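Local coordinates for 6-phospho-beta-d glycosidase (Streptococcus pyogenes, PDB 5FOO), which probably hydrolyses 6-phospho-beta-D-glucosides, releasing glucose 6-phosphate, as a glycoside hydrolase of family 1, at residues E36-P39 and D40-Y43; D387-I390 and Q391-E395. The protein carries 1 engineered substitution. All blocks are in the same frame, centred on the assembly; numbering follows the deposited sequence.

Contact 1. Residues E36-P39 and D40-Y43; sequences EEEP and DLFY
Phe42 lies beside the turn, the edge of its ring against the carbonyl oxygens of Glu38 and Pro39. Its CB lies 3.4 Å from Pro39 O, and CG sits farther out, 4.0 Å from the same oxygen. CD1 then passes to the preceding carbonyl, 3.5 Å from Glu38 O, and CE1 is 3.7 Å from Glu38 O; CE2 and CZ at the far end of the ring leave these two oxygens behind. Both oxygens lie in the plane of the ring, at its edge, where the C-H groups carry slight positive charge, so they do not press on the pi cloud. CG stands beside the backbone N (chi1 -67°), and this rotamer sets the CD1 edge beside the two carbonyl oxygens. Tyr35 meets this buried ring edge-to-face, and Phe31 and Leu425 add apolar cover, a setting suited to phenylalanine.

One residue earlier, Leu41 crosses Glu38 obliquely. Its CD1 makes van der Waals contact with Glu38 CB (3.7 Å) and with Glu38 OE1 (3.6 Å), while Trp34 and Leu425 supply further apolar surface. The acid's other oxygen, OE2, has a weak hydrogen bond to Trp34 NE1.

Two backbone bonds set the curvature: Leu41 N to Glu38 O (3.1 Å) and Phe42 N to Pro39 O (3.0 Å). Pro39 suits the start of this bend because its ring fixes phi near -60°. Consecutive bonds from each amide to the carbonyl three residues earlier define a short 3-10 turn, here leading out of helix 30-37 on the surface of the TIM barrel.

Contact 2. Residues D387-I390 and Q391-E395; sequences DYRI and QFLKE
Leu393 N donates to Arg389 O at 2.8 Å, almost straight at 174°. The same oxygen is flanked by the leucine's own carbons, CG being 3.3 Å away, so the carbonyl sits partly under an aliphatic cover. Lys394 N to Ile390 O is equally short, and there too a side chain crowds the acceptor, Lys394 CB lying 3.1 Å from it.

Arg389 and Leu393 run side by side, pointing the same way, with Arg389 CG 4.0 Å from Leu393 CD1. The arginine's CG is anti to its amide nitrogen (chi1 -178°), and its chain bends only at chi3. Its methylenes can thus serve as hydrocarbon beside leucine while its guanidinium lies elsewhere: NH1 forms salt bridges with Asp386 and Glu374, and NH2 bonds to Val369 O. The two carboxylates probably offset the buried positive charge, and that of Lys447 close by. Tyr388 OH also bonds Glu374 OE2, and the tyrosine ring presents its edge to Arg389 NH2.

Helix 387-405 joins strands 362-367 and 410-416, neighbouring parallel strands, in a right-handed beta-alpha-beta crossover of the TIM barrel. Leu393 accordingly packs on Asn367, Tyr413 and Val415, and Phe392 on Asn367 with its ring stacked on His396. Ile390, an apolar side chain, packs against Trp452 and Ser449 of helix 448-459.

On the more exposed side, Gln391 bends at chi2 (66°) so that NE2 donates a hydrogen bond to Glu395 OE2 (2.8 Å), one helical turn on. The acceptor oxygen uses its anti lone pair and lies in the amide plane, while Glu395 OE1 is held by Arg332 in a salt bridge.

Overall arrangement
The two contacts share no secondary-structure element: contact 1 leads out of helix 30-37 into the loop before helix 54-67, whereas contact 2 lies wholly within helix 387-405. Their centres are about 32 Å apart and their nearest atoms about 14 Å, so they do not touch. Contact 1 is a surface bend held by i to i+3 backbone bonds, with Phe42 as its buried member. Contact 2 is partly buried and uses the straighter i to i+4 bonds of an alpha-helix, with apolar residues packed on the barrel strands and a buried arginine in a network of charges. Neither lines the pocket: the side chains of Phe42 and Arg389 stay about 11 and 10 Å from bound 6-phosphocyclophellitol.

Contact 1. Residues E36-P39 and D40-Y43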
loop_
_atom_site.group_PDB
_atom_site.type_symbol
_atom_site.label_atom_id
_atom_site.label_comp_id
_atom_site.label_asym_id
_atom_site.label_seq_id
_atom_site.Cartn_x
_atom_site.Cartn_y
_atom_site.Cartn_z
ATOM N N GLU A 36 21.694 -1.215 5.724
ATOM C CA GLU A 36 23.074 -1.717 5.942
ATOM C C GLU A 36 24.140 -0.697 5.501
ATOM O O GLU A 36 25.137 -0.488 6.198
ATOM C CB GLU A 36 23.320 -3.045 5.247
ATOM C CG GLU A 36 22.681 -4.237 5.947
ATOM C CD GLU A 36 22.992 -5.567 5.260
ATOM O OE1 GLU A 36 23.815 -5.630 4.320
ATOM O OE2 GLU A 36 22.342 -6.565 5.600
ATOM N N GLU A 37 23.856 -0.013 4.406
ATOM C CA GLU A 37 24.792 0.945 3.792
ATOM C C GLU A 37 24.757 2.329 4.405
ATOM O O GLU A 37 25.800 2.930 4.552
ATOM C CB GLU A 37 24.510 1.104 2.297
ATOM C CG GLU A 37 24.704 -0.153 1.515
ATOM C CD GLU A 37 26.137 -0.632 1.557
ATOM O OE1 GLU A 37 27.011 0.082 1.051
ATOM O OE2 GLU A 37 26.384 -1.715 2.088
ATOM N N GLU A 38 23.570 2.830 4.788
ATOM C CA GLU A 38 23.396 4.239 5.265
ATOM C C GLU A 38 22.454 4.371 6.424
ATOM O O GLU A 38 21.421 4.963 6.282
ATOM C CB GLU A 38 22.918 5.113 4.091
ATOM C CG GLU A 38 23.771 4.959 2.813
ATOM C CD GLU A 38 23.461 5.994 1.761
ATOM O OE1 GLU A 38 23.535 7.174 2.118
ATOM O OE2 GLU A 38 23.128 5.650 0.594
ATOM N N PRO A 39 22.810 3.820 7.591
ATOM C CA PRO A 39 21.934 3.800 8.763
ATOM C C PRO A 39 21.516 5.155 9.268
ATOM O O PRO A 39 20.408 5.309 9.877
ATOM C CB PRO A 39 22.740 3.058 9.825
ATOM C CG PRO A 39 24.116 2.952 9.311
ATOM C CD PRO A 39 24.108 3.146 7.849
ATOM N N ASP A 40 22.336 6.171 8.993
ATOM C CA ASP A 40 22.018 7.469 9.579
ATOM C C ASP A 40 20.923 8.208 8.774
ATOM O O ASP A 40 20.378 9.199 9.264
ATOM C CB ASP A 40 23.276 8.311 9.873
ATOM C CG ASP A 40 24.217 8.352 8.739
ATOM O OD1 ASP A 40 23.743 8.602 7.609
ATOM O OD2 ASP A 40 25.416 8.090 8.992
ATOM N N LEU A 41 20.516 7.666 7.613
ATOM C CA LEU A 41 19.304 8.126 6.942
ATOM C C LEU A 41 18.032 7.710 7.661
ATOM O O LEU A 41 16.955 8.168 7.268
ATOM C CB LEU A 41 19.252 7.669 5.505
ATOM C CG LEU A 41 20.410 7.975 4.555
ATOM C CD1 LEU A 41 20.095 7.298 3.237
ATOM C CD2 LEU A 41 20.669 9.471 4.373
ATOM N N PHE A 42 18.135 6.890 8.714
ATOM C CA PHE A 42 16.973 6.305 9.359
ATOM C C PHE A 42 16.819 6.864 10.717
ATOM O O PHE A 42 17.725 6.794 11.524
ATOM C CB PHE A 42 17.091 4.747 9.387
ATOM C CG PHE A 42 17.015 4.114 8.033
ATOM C CD1 PHE A 42 18.130 4.116 7.160
ATOM C CD2 PHE A 42 15.828 3.561 7.582
ATOM C CE1 PHE A 42 18.042 3.590 5.855
ATOM C CE2 PHE A 42 15.742 2.977 6.291
ATOM C CZ PHE A 42 16.842 2.986 5.416
ATOM N N TYR A 43 15.632 7.377 11.012
ATOM C CA TYR A 43 15.354 7.935 12.340
ATOM C C TYR A 43 15.767 7.087 13.560
ATOM O O TYR A 43 15.387 5.926 13.704
ATOM C CB TYR A 43 13.883 8.317 12.429
ATOM C CG TYR A 43 13.585 9.298 13.515
ATOM C CD1 TYR A 43 13.806 10.664 13.341
ATOM C CD2 TYR A 43 13.101 8.856 14.718
ATOM C CE1 TYR A 43 13.523 11.561 14.378
ATOM C CE2 TYR A 43 12.833 9.701 15.748
ATOM C CZ TYR A 43 13.062 11.046 15.595
ATOM O OH TYR A 43 12.747 11.804 16.687
#

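Contact 2. Residues D387-I390 and Q391-E395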
loop_
_atom_site.group_PDB
_atom_site.type_symbol
_atom_site.label_atom_id
_atom_site.label_comp_id
_atom_site.label_asym_id
_atom_site.label_seq_id
_atom_site.Cartn_x
_atom_site.Cartn_y
_atom_site.Cartn_z
ATOM N N ASP A 387 -6.865 10.147 21.628
ATOM C CA ASP A 387 -8.157 10.633 21.106
ATOM C C ASP A 387 -8.046 11.355 19.770
ATOM O O ASP A 387 -9.012 11.340 19.008
ATOM C CB ASP A 387 -9.071 11.349 22.117
ATOM C CG ASP A 387 -8.355 12.283 22.999
ATOM O OD1 ASP A 387 -7.536 13.093 22.496
ATOM O OD2 ASP A 387 -8.626 12.195 24.224
ATOM N N TYR A 388 -6.892 11.975 19.474
ATOM C CA TYR A 388 -6.616 12.451 18.117
ATOM C C TYR A 388 -6.797 11.321 17.058
ATOM O O TYR A 388 -7.265 11.571 15.980
ATOM C CB TYR A 388 -5.225 13.049 17.994
ATOM C CG TYR A 388 -4.151 12.163 18.567
ATOM C CD1 TYR A 388 -3.770 12.282 19.898
ATOM C CD2 TYR A 388 -3.486 11.237 17.776
ATOM C CE1 TYR A 388 -2.789 11.441 20.446
ATOM C CE2 TYR A 388 -2.481 10.415 18.299
ATOM C CZ TYR A 388 -2.145 10.529 19.637
ATOM O OH TYR A 388 -1.202 9.742 20.198
ATOM N N ARG A 389 -6.393 10.086 17.363
ATOM C CA ARG A 389 -6.488 8.973 16.380
ATOM C C ARG A 389 -7.954 8.475 16.218
ATOM O O ARG A 389 -8.457 8.267 15.115
ATOM C CB ARG A 389 -5.565 7.827 16.795
ATOM C CG ARG A 389 -5.591 6.674 15.804
ATOM C CD ARG A 389 -4.444 5.725 16.001
ATOM N NE ARG A 389 -3.217 6.422 15.704
ATOM C CZ ARG A 389 -2.289 6.768 16.590
ATOM N NH1 ARG A 389 -2.409 6.464 17.898
ATOM N NH2 ARG A 389 -1.208 7.452 16.140
ATOM N N ILE A 390 -8.642 8.321 17.345
ATOM C CA ILE A 390 -10.101 8.080 17.371
ATOM C C ILE A 390 -10.859 9.086 16.531
ATOM O O ILE A 390 -11.600 8.710 15.596
ATOM C CB ILE A 390 -10.625 8.083 18.796
ATOM C CG1 ILE A 390 -10.030 6.857 19.524
ATOM C CG2 ILE A 390 -12.169 8.102 18.821
ATOM C CD1 ILE A 390 -10.358 6.774 21.014
ATOM N N GLN A 391 -10.615 10.368 16.791
ATOM C CA GLN A 391 -11.233 11.394 16.015
ATOM C C GLN A 391 -10.897 11.268 14.517
ATOM O O GLN A 391 -11.796 11.289 13.643
ATOM C CB GLN A 391 -10.789 12.750 16.526
ATOM C CG GLN A 391 -11.465 13.911 15.842
ATOM C CD GLN A 391 -12.957 13.912 16.167
ATOM O OE1 GLN A 391 -13.372 13.472 17.270
ATOM N NE2 GLN A 391 -13.778 14.362 15.205
ATOM N N PHE A 392 -9.616 11.164 14.177
ATOM C CA PHE A 392 -9.239 11.017 12.759
ATOM C C PHE A 392 -9.969 9.806 12.132
ATOM O O PHE A 392 -10.530 9.921 11.056
ATOM C CB PHE A 392 -7.700 10.882 12.647
ATOM C CG PHE A 392 -7.134 10.702 11.239
ATOM C CD1 PHE A 392 -7.119 9.452 10.618
ATOM C CD2 PHE A 392 -6.459 11.748 10.594
ATOM C CE1 PHE A 392 -6.527 9.284 9.356
ATOM C CE2 PHE A 392 -5.872 11.570 9.378
ATOM C CZ PHE A 392 -5.881 10.346 8.746
ATOM N N LEU A 393 -9.858 8.636 12.750
ATOM C CA LEU A 393 -10.491 7.410 12.157
ATOM C C LEU A 393 -12.002 7.608 12.015
ATOM O O LEU A 393 -12.565 7.374 10.960
ATOM C CB LEU A 393 -10.157 6.153 12.952
ATOM C CG LEU A 393 -8.647 5.790 13.002
ATOM C CD1 LEU A 393 -8.444 4.582 13.875
ATOM C CD2 LEU A 393 -7.968 5.594 11.663
ATOM N N LYS A 394 -12.613 8.158 13.054
ATOM C CA LYS A 394 -14.065 8.411 13.099
ATOM C C LYS A 394 -14.505 9.288 11.953
ATOM O O LYS A 394 -15.420 8.920 11.209
ATOM C CB LYS A 394 -14.455 9.029 14.453
ATOM C CG LYS A 394 -15.914 9.345 14.639
ATOM C CD LYS A 394 -16.328 9.201 16.101
ATOM C CE LYS A 394 -17.801 9.605 16.238
ATOM N NZ LYS A 394 -18.471 9.120 17.473
ATOM N N GLU A 395 -13.835 10.425 11.750
ATOM C CA GLU A 395 -14.177 11.271 10.577
ATOM C C GLU A 395 -14.043 10.585 9.230
ATOM O O GLU A 395 -14.862 10.828 8.332
ATOM C CB GLU A 395 -13.352 12.584 10.532
ATOM C CG GLU A 395 -13.672 13.537 11.679
ATOM C CD GLU A 395 -12.709 14.731 11.774
ATOM O OE1 GLU A 395 -12.150 15.159 10.733
ATOM O OE2 GLU A 395 -12.499 15.223 12.909
#